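Local coordinates for protein PaxB (Photorhabdus luminescens, PDB 6EK4) that probably serves as the B component of a two-component alpha-helical pore-forming toxin of the YaxAB type, at residues T83-D88 against D325-T330; S125-A130 against I311-L316. All coordinates share one frame; numbering follows the deposited sequence.

Contact 1. Residues T83-D88 against D325-T330; sequences TLTEID and DQQDLT
Q326 reaches across to L84, T85 and D88 in a nearly antiparallel helix–helix contact at the surface of this all-helical bundle. The axes of the two segments stay 11.0 Å apart at their closest, with 151° between their directions, so one long side chain does most of the bridging. The Q326 chain is extended beyond CG (chi2 161°), and this carries its amide to helix 80-90. Q326 OE1 lies 3.1 Å from L84 CB and 3.3 Å from T85 CG2. It also comes close to T85 N, but the angle is too poor for a hydrogen bond. At the other end of the amide, Q326 NE2 is 3.1 Å from D88 OD2. This approach also has a poor angle and is not a hydrogen bond. The D88 carboxylate and the Q326 amide are nearly perpendicular, 84° apart. Q327 adds its OE1, 3.6 Å from T85 CG2. The hydroxyl of T85 turns to its own helix and bonds to L82 O. The other carboxylate oxygen, D88 OD1, has a long, weak ion pair with R108 on helix 101-141. Just before Q326 in sequence, D325 takes the N-cap position: its OD1 accepts a weak bond from D328 N at 3.4 Å.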
loop_
_atom_site.group_PDB
_atom_site.type_symbol
_atom_site.label_atom_id
_atom_site.label_comp_id
_atom_site.label_asym_id
_atom_site.label_seq_id
_atom_site.Cartn_x
_atom_site.Cartn_y
_atom_site.Cartn_z
ATOM N N THR A 83 -2.797 -10.150 56.134
ATOM C CA THR A 83 -3.230 -9.851 57.502
ATOM C C THR A 83 -4.712 -9.475 57.623
ATOM O O THR A 83 -5.288 -9.607 58.703
ATOM C CB THR A 83 -2.370 -8.743 58.142
ATOM O OG1 THR A 83 -2.304 -7.615 57.263
ATOM C CG2 THR A 83 -0.961 -9.250 58.415
ATOM N N LEU A 84 -5.327 -9.011 56.535
ATOM C CA LEU A 84 -6.769 -8.725 56.539
ATOM C C LEU A 84 -7.591 -10.012 56.594
ATOM O O LEU A 84 -8.623 -10.060 57.265
ATOM C CB LEU A 84 -7.185 -7.885 55.325
ATOM C CG LEU A 84 -6.918 -6.377 55.406
ATOM C CD1 LEU A 84 -7.154 -5.725 54.050
ATOM C CD2 LEU A 84 -7.778 -5.719 56.474
ATOM N N THR A 85 -7.141 -11.047 55.883
ATOM C CA THR A 85 -7.749 -12.378 55.987
ATOM C C THR A 85 -7.564 -12.948 57.395
ATOM O O THR A 85 -8.477 -13.567 57.941
ATOM C CB THR A 85 -7.169 -13.377 54.954
ATOM O OG1 THR A 85 -5.858 -12.961 54.554
ATOM C CG2 THR A 85 -8.057 -13.475 53.716
ATOM N N GLU A 86 -6.386 -12.729 57.975
ATOM C CA GLU A 86 -6.098 -13.171 59.342
ATOM C C GLU A 86 -6.903 -12.388 60.384
ATOM O O GLU A 86 -7.271 -12.938 61.424
ATOM C CB GLU A 86 -4.599 -13.064 59.639
ATOM C CG GLU A 86 -3.748 -14.047 58.845
ATOM C CD GLU A 86 -2.259 -13.914 59.117
ATOM O OE1 GLU A 86 -1.829 -12.866 59.647
ATOM O OE2 GLU A 86 -1.513 -14.862 58.794
ATOM N N ILE A 87 -7.170 -11.111 60.108
ATOM C CA ILE A 87 -8.026 -10.295 60.975
ATOM C C ILE A 87 -9.470 -10.787 60.905
ATOM O O ILE A 87 -10.072 -11.093 61.932
ATOM C CB ILE A 87 -7.952 -8.790 60.614
ATOM C CG1 ILE A 87 -6.674 -8.173 61.191
ATOM C CG2 ILE A 87 -9.165 -8.031 61.149
ATOM C CD1 ILE A 87 -6.301 -6.836 60.585
ATOM N N ASP A 88 -10.010 -10.871 59.691
ATOM C CA ASP A 88 -11.415 -11.239 59.481
ATOM C C ASP A 88 -11.753 -12.656 59.949
ATOM O O ASP A 88 -12.878 -12.910 60.380
ATOM C CB ASP A 88 -11.802 -11.082 58.004
ATOM C CG ASP A 88 -11.790 -9.631 57.539
ATOM O OD1 ASP A 88 -11.776 -8.716 58.391
ATOM O OD2 ASP A 88 -11.798 -9.406 56.310
ATOM N N ASP A 325 -13.384 -6.418 49.264
ATOM C CA ASP A 325 -13.212 -7.869 49.233
ATOM C C ASP A 325 -11.748 -8.187 48.923
ATOM O O ASP A 325 -11.401 -8.586 47.810
ATOM C CB ASP A 325 -14.162 -8.512 48.214
ATOM C CG ASP A 325 -14.368 -10.002 48.461
ATOM O OD1 ASP A 325 -13.373 -10.722 48.694
ATOM O OD2 ASP A 325 -15.531 -10.458 48.416
ATOM N N GLN A 326 -10.904 -7.974 49.930
ATOM C CA GLN A 326 -9.462 -8.271 49.891
ATOM C C GLN A 326 -9.025 -9.358 48.901
ATOM O O GLN A 326 -8.144 -9.128 48.072
ATOM C CB GLN A 326 -8.969 -8.647 51.298
ATOM C CG GLN A 326 -9.969 -9.456 52.121
ATOM C CD GLN A 326 -9.341 -10.197 53.286
ATOM O OE1 GLN A 326 -8.123 -10.196 53.462
ATOM N NE2 GLN A 326 -10.178 -10.845 54.087
ATOM N N GLN A 327 -9.641 -10.533 48.997
ATOM C CA GLN A 327 -9.211 -11.703 48.229
ATOM C C GLN A 327 -9.730 -11.691 46.790
ATOM O O GLN A 327 -9.167 -12.361 45.921
ATOM C CB GLN A 327 -9.645 -12.988 48.941
ATOM C CG GLN A 327 -8.899 -14.233 48.485
ATOM C CD GLN A 327 -9.023 -15.389 49.464
ATOM O OE1 GLN A 327 -9.041 -15.194 50.682
ATOM N NE2 GLN A 327 -9.099 -16.605 48.933
ATOM N N ASP A 328 -10.803 -10.942 46.544
ATOM C CA ASP A 328 -11.316 -10.742 45.188
ATOM C C ASP A 328 -10.338 -9.883 44.386
ATOM O O ASP A 328 -10.027 -10.195 43.238
ATOM C CB ASP A 328 -12.694 -10.075 45.228
ATOM C CG ASP A 328 -13.411 -10.123 43.889
ATOM O OD1 ASP A 328 -13.878 -9.060 43.428
ATOM O OD2 ASP A 328 -13.510 -11.221 43.300
ATOM N N LEU A 329 -9.857 -8.807 45.009
ATOM C CA LEU A 329 -8.861 -7.916 44.409
ATOM C C LEU A 329 -7.590 -8.658 43.989
ATOM O O LEU A 329 -6.994 -8.338 42.961
ATOM C CB LEU A 329 -8.506 -6.794 45.393
ATOM C CG LEU A 329 -7.458 -5.762 44.968
ATOM C CD1 LEU A 329 -7.829 -5.109 43.646
ATOM C CD2 LEU A 329 -7.288 -4.711 46.056
ATOM N N THR A 330 -7.180 -9.642 44.790
ATOM C CA THR A 330 -6.015 -10.473 44.474
ATOM C C THR A 330 -6.210 -11.240 43.163
ATOM O O THR A 330 -5.252 -11.447 42.414
ATOM C CB THR A 330 -5.708 -11.467 45.616
ATOM O OG1 THR A 330 -5.479 -10.747 46.833
ATOM C CG2 THR A 330 -4.477 -12.313 45.299
#

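Contact 2. Residues S125-A130 against I311-L316; sequences SLRKEA and IFAKQL
F312 meets L126 first along 311-316, in a close antiparallel helix pair of the bundle. The axes of the two segments approach to 9.0 Å, with 156° between their directions. The two side chains cross at about a right angle. Both methyls of L126 sit against the root of the aromatic side chain, with L126 CD1 3.7 Å from F312 CB. L126 CD2 also comes within 4.0 Å of F312 CD2, meeting the ring obliquely. The end of F312 then leads off to other partners. A313 follows, with the nearest CA pair of the two segments: its CA is 5.9 Å from that of L126. Its small CB lets the helices draw near. A313 CB touches L126 CB on one hand, and on the other it lies over one face of the R127 guanidinium, 3.6 Å from R127 NE. The R127 chain bends at chi2 (-83°), which brings this flat group over the methyl. At K314 the contact thins to the edge of the interface, with R127 NH2 lying 4.0 Å from K314 N. One turn beyond F312, L316 closes the apolar row, its CD1 3.9 Å from L126 CD1. Around this pair, L126 also packs on L68 of helix 42-73, the F312 ring meets those of Y14 and F339, and L316 touches I332 and Q336 of helix 326-348.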
loop_
_atom_site.group_PDB
_atom_site.type_symbol
_atom_site.label_atom_id
_atom_site.label_comp_id
_atom_site.label_asym_id
_atom_site.label_seq_id
_atom_site.Cartn_x
_atom_site.Cartn_y
_atom_site.Cartn_z
ATOM N N SER A 125 -2.546 5.326 37.044
ATOM C CA SER A 125 -1.564 4.834 36.076
ATOM C C SER A 125 -2.238 4.228 34.845
ATOM O O SER A 125 -1.790 4.451 33.721
ATOM C CB SER A 125 -0.629 3.803 36.715
ATOM O OG SER A 125 0.262 4.425 37.621
ATOM N N LEU A 126 -3.306 3.463 35.061
ATOM C CA LEU A 126 -4.065 2.867 33.959
ATOM C C LEU A 126 -4.771 3.936 33.123
ATOM O O LEU A 126 -4.792 3.853 31.892
ATOM C CB LEU A 126 -5.087 1.852 34.486
ATOM C CG LEU A 126 -4.512 0.523 34.989
ATOM C CD1 LEU A 126 -5.490 -0.173 35.925
ATOM C CD2 LEU A 126 -4.148 -0.385 33.823
ATOM N N ARG A 127 -5.345 4.932 33.795
ATOM C CA ARG A 127 -5.997 6.054 33.116
ATOM C C ARG A 127 -4.992 6.898 32.328
ATOM O O ARG A 127 -5.301 7.388 31.240
ATOM C CB ARG A 127 -6.741 6.933 34.127
ATOM C CG ARG A 127 -7.997 6.291 34.693
ATOM C CD ARG A 127 -9.186 6.464 33.759
ATOM N NE ARG A 127 -10.242 5.483 34.009
ATOM C CZ ARG A 127 -11.098 5.516 35.031
ATOM N NH1 ARG A 127 -11.044 6.485 35.943
ATOM N NH2 ARG A 127 -12.017 4.564 35.146
ATOM N N LYS A 128 -3.794 7.060 32.886
ATOM C CA LYS A 128 -2.708 7.786 32.226
ATOM C C LYS A 128 -2.303 7.119 30.906
ATOM O O LYS A 128 -2.022 7.806 29.924
ATOM C CB LYS A 128 -1.503 7.904 33.175
ATOM C CG LYS A 128 -0.262 8.561 32.584
ATOM C CD LYS A 128 0.769 7.533 32.139
ATOM C CE LYS A 128 1.868 8.168 31.302
ATOM N NZ LYS A 128 2.620 9.214 32.052
ATOM N N GLU A 129 -2.279 5.788 30.892
ATOM C CA GLU A 129 -1.957 5.026 29.682
ATOM C C GLU A 129 -3.108 5.027 28.680
ATOM O O GLU A 129 -2.879 5.011 27.471
ATOM C CB GLU A 129 -1.582 3.582 30.033
ATOM C CG GLU A 129 -0.305 3.448 30.850
ATOM C CD GLU A 129 0.928 3.959 30.124
ATOM O OE1 GLU A 129 1.031 3.757 28.897
ATOM O OE2 GLU A 129 1.798 4.561 30.786
ATOM N N ALA A 130 -4.341 5.034 29.182
ATOM C CA ALA A 130 -5.524 5.090 28.325
ATOM C C ALA A 130 -5.619 6.440 27.616
ATOM O O ALA A 130 -5.847 6.496 26.408
ATOM C CB ALA A 130 -6.783 4.832 29.139
ATOM N N ILE A 311 -11.029 -0.602 31.095
ATOM C CA ILE A 311 -11.682 -1.747 31.732
ATOM C C ILE A 311 -10.950 -2.103 33.028
ATOM O O ILE A 311 -11.580 -2.280 34.072
ATOM C CB ILE A 311 -11.734 -2.974 30.791
ATOM C CG1 ILE A 311 -12.828 -2.773 29.737
ATOM C CG2 ILE A 311 -11.996 -4.260 31.571
ATOM C CD1 ILE A 311 -12.773 -3.757 28.587
ATOM N N PHE A 312 -9.625 -2.206 32.945
ATOM C CA PHE A 312 -8.775 -2.489 34.107
ATOM C C PHE A 312 -8.995 -1.483 35.236
ATOM O O PHE A 312 -9.046 -1.860 36.407
ATOM C CB PHE A 312 -7.293 -2.467 33.700
ATOM C CG PHE A 312 -6.788 -3.756 33.100
ATOM C CD1 PHE A 312 -7.626 -4.608 32.385
ATOM C CD2 PHE A 312 -5.449 -4.102 33.231
ATOM C CE1 PHE A 312 -7.138 -5.781 31.835
ATOM C CE2 PHE A 312 -4.958 -5.272 32.680
ATOM C CZ PHE A 312 -5.804 -6.114 31.982
ATOM N N ALA A 313 -9.120 -0.207 34.876
ATOM C CA ALA A 313 -9.299 0.866 35.855
ATOM C C ALA A 313 -10.643 0.764 36.574
ATOM O O ALA A 313 -10.696 0.784 37.804
ATOM C CB ALA A 313 -9.169 2.223 35.177
ATOM N N LYS A 314 -11.719 0.649 35.803
ATOM C CA LYS A 314 -13.071 0.577 36.359
ATOM C C LYS A 314 -13.322 -0.728 37.123
ATOM O O LYS A 314 -14.167 -0.772 38.016
ATOM C CB LYS A 314 -14.110 0.753 35.246
ATOM C CG LYS A 314 -15.547 0.880 35.734
ATOM C CD LYS A 314 -16.370 1.769 34.811
ATOM C CE LYS A 314 -17.865 1.535 34.973
ATOM N NZ LYS A 314 -18.337 0.373 34.167
ATOM N N GLN A 315 -12.585 -1.780 36.773
ATOM C CA GLN A 315 -12.677 -3.063 37.473
ATOM C C GLN A 315 -12.128 -2.945 38.896
ATOM O O GLN A 315 -12.723 -3.461 39.845
ATOM C CB GLN A 315 -11.915 -4.144 36.701
ATOM C CG GLN A 315 -12.222 -5.565 37.135
ATOM C CD GLN A 315 -11.594 -6.602 36.220
ATOM O OE1 GLN A 315 -10.556 -6.355 35.603
ATOM N NE2 GLN A 315 -12.220 -7.772 36.130
ATOM N N LEU A 316 -10.994 -2.260 39.033
ATOM C CA LEU A 316 -10.397 -1.994 40.343
ATOM C C LEU A 316 -11.170 -0.916 41.104
ATOM O O LEU A 316 -11.171 -0.905 42.335
ATOM C CB LEU A 316 -8.934 -1.566 40.190
ATOM C CG LEU A 316 -7.992 -2.589 39.548
ATOM C CD1 LEU A 316 -6.644 -1.958 39.244
ATOM C CD2 LEU A 316 -7.817 -3.809 40.438
#

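How the contacts relate
After helices 19-35 and 42-73 the chain reaches helix 80-90, which gives contact 1 its segment 83-88. Helix 101-141 comes next and supplies 125-130. After a long, mostly helical excursion, helix 247-321 brings in 311-316, so contact 2 closes first, over 180 intervening residues. The next helix, 326-348, then closes contact 1 over 236. The inner loop thus lies wholly within the outer one, and the two do not cross. Two consecutive helices are paired with two later consecutive helices. The centres of contact 1 and contact 2 lie about 22 Å apart. Both are on the same side of the chain's centre. L329 CD1 and L316 CD2 touch at 3.5 Å, joining the surface contact to the buried one.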